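Local atomic coordinates of lipase (Pelosinus fermentans, PDB entry 5AH0), a protein that probably hydrolyses ester bonds as a zinc-containing lipase of the alpha/beta-hydrolase clan, and also breaks down the polyester poly(butylene adipate-co-terephthalate). Residues 208-211 with 212-215. Numbering follows the deposited sequence.
Sequences NRKS and GESL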
ATOM      1  N   ASN A 208      -6.227   3.766 -20.023  1.00 79.84           N
ATOM      2  CA  ASN A 208      -5.015   4.566 -20.074  1.00 79.49           C
ATOM      3  C   ASN A 208      -5.303   5.921 -20.706  1.00 78.91           C
ATOM      4  O   ASN A 208      -6.194   6.037 -21.547  1.00 77.91           O
ATOM      5  CB  ASN A 208      -3.925   3.826 -20.843  1.00 83.20           C
ATOM      6  CG  ASN A 208      -4.384   3.392 -22.207  1.00 94.38           C
ATOM      7  OD1 ASN A 208      -4.867   2.272 -22.380  1.00 98.48           O
ATOM      8  ND2 ASN A 208      -4.253   4.279 -23.189  1.00 99.80           N
ATOM      9  N   ARG A 209      -4.549   6.945 -20.309  1.00 79.19           N
ATOM     10  CA  ARG A 209      -4.820   8.284 -20.814  1.00 81.59           C
ATOM     11  C   ARG A 209      -4.680   8.357 -22.323  1.00 89.51           C
ATOM     12  O   ARG A 209      -3.718   7.848 -22.894  1.00 89.85           O
ATOM     13  CB  ARG A 209      -3.897   9.329 -20.203  1.00 74.77           C
ATOM     14  CG  ARG A 209      -4.416  10.721 -20.499  1.00 73.36           C
ATOM     15  CD  ARG A 209      -3.364  11.786 -20.388  1.00 69.34           C
ATOM     16  NE  ARG A 209      -2.868  11.976 -19.038  1.00 65.75           N
ATOM     17  CZ  ARG A 209      -2.585  13.168 -18.533  1.00 64.48           C
ATOM     18  NH1 ARG A 209      -2.786  14.256 -19.274  1.00 65.74           N
ATOM     19  NH2 ARG A 209      -2.120  13.277 -17.296  1.00 62.12           N
ATOM     20  N   LYS A 210      -5.649   9.006 -22.954  1.00 96.69           N
ATOM     21  CA  LYS A 210      -5.619   9.239 -24.388  1.00104.37           C
ATOM     22  C   LYS A 210      -4.677  10.396 -24.717  1.00105.88           C
ATOM     23  O   LYS A 210      -4.318  11.180 -23.835  1.00104.88           O
ATOM     24  CB  LYS A 210      -7.026   9.520 -24.897  1.00111.61           C
ATOM     25  CG  LYS A 210      -8.041   8.508 -24.391  1.00115.02           C
ATOM     26  CD  LYS A 210      -7.607   7.081 -24.702  1.00119.46           C
ATOM     27  CE  LYS A 210      -8.669   6.083 -24.278  1.00121.08           C
ATOM     28  NZ  LYS A 210      -9.961   6.337 -24.968  1.00124.58           N
ATOM     29  N   SER A 211      -4.279  10.498 -25.980  1.00109.24           N
ATOM     30  CA  SER A 211      -3.388  11.570 -26.407  1.00109.05           C
ATOM     31  C   SER A 211      -4.072  12.924 -26.325  1.00107.24           C
ATOM     32  O   SER A 211      -5.228  13.068 -26.716  1.00109.10           O
ATOM     33  CB  SER A 211      -2.896  11.323 -27.834  1.00114.60           C
ATOM     34  OG  SER A 211      -2.276  12.484 -28.365  1.00116.91           O
ATOM     35  N   GLY A 212      -3.367  13.911 -25.784  1.00105.48           N
ATOM     36  CA  GLY A 212      -3.899  15.260 -25.709  1.00106.66           C
ATOM     37  C   GLY A 212      -5.037  15.425 -24.717  1.00107.06           C
ATOM     38  O   GLY A 212      -5.686  16.470 -24.674  1.00110.19           O
ATOM     39  N   GLU A 213      -5.296  14.384 -23.935  1.00102.37           N
ATOM     40  CA  GLU A 213      -6.315  14.439 -22.897  1.00 95.94           C
ATOM     41  C   GLU A 213      -5.749  15.130 -21.667  1.00 87.56           C
ATOM     42  O   GLU A 213      -4.655  14.795 -21.212  1.00 86.62           O
ATOM     43  CB  GLU A 213      -6.809  13.034 -22.548  1.00 97.16           C
ATOM     44  CG  GLU A 213      -7.955  12.988 -21.549  1.00 95.70           C
ATOM     45  CD  GLU A 213      -8.520  11.581 -21.374  1.00 96.81           C
ATOM     46  OE1 GLU A 213      -7.732  10.610 -21.424  1.00 96.78           O
ATOM     47  OE2 GLU A 213      -9.752  11.444 -21.196  1.00 97.36           O
ATOM     48  N   SER A 214      -6.483  16.099 -21.135  1.00 82.71           N
ATOM     49  CA  SER A 214      -6.050  16.798 -19.932  1.00 77.48           C
ATOM     50  C   SER A 214      -6.078  15.859 -18.726  1.00 71.01           C
ATOM     51  O   SER A 214      -6.812  14.874 -18.725  1.00 72.36           O
ATOM     52  CB  SER A 214      -6.931  18.014 -19.667  1.00 79.23           C
ATOM     53  OG  SER A 214      -8.167  17.621 -19.099  1.00 80.75           O
ATOM     54  N   LEU A 215      -5.265  16.152 -17.716  1.00 65.52           N
ATOM     55  CA  LEU A 215      -5.243  15.344 -16.498  1.00 67.11           C
ATOM     56  C   LEU A 215      -6.625  15.259 -15.858  1.00 69.29           C
ATOM     57  O   LEU A 215      -7.054  14.192 -15.416  1.00 69.11           O
ATOM     58  CB  LEU A 215      -4.259  15.919 -15.482  1.00 62.21           C
ATOM     59  CG  LEU A 215      -4.162  15.151 -14.164  1.00 59.95           C
ATOM     60  CD1 LEU A 215      -3.608  13.742 -14.384  1.00 59.02           C
ATOM     61  CD2 LEU A 215      -3.319  15.917 -13.152  1.00 58.63           C
TER
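R209 and E213 both carry CG anti to the backbone N (chi1 -167° and -175°), which sends each side chain across to the other's half of the turn, R209 bending at chi3 and E213 staying extended. R209 NH1 donates to the backbone E213 O at 2.7 Å, approaching in the carbonyl plane although the oxygen is tilted from the guanidinium plane. E213 OE1 accepts the backbone K210 N at 3.0 Å on its anti side and out of the carboxylate plane; the same oxygen also lies 3.4 Å from R209 CG. K210 to E213 form a type II beta turn, with G212 at the positive-phi position and a weak closing bond from E213 N to K210 O at 3.4 Å. This surface turn leads into helix 215-223, which S214 N-caps through OG to the D217 backbone N. L215 CA and S214 O lie over one face of the R209 guanidinium, while L215 CD1 approaches NH2 at 3.3 Å. With an alanine at R209, E213 O would probably lose its guanidinium donor and the S214-L215 backbone the group lying over it. R209 NE is 5.6 Å from E213 OE1, so these opposite charges do not pair directly; OE1 instead salt-bridges R221 of the helix.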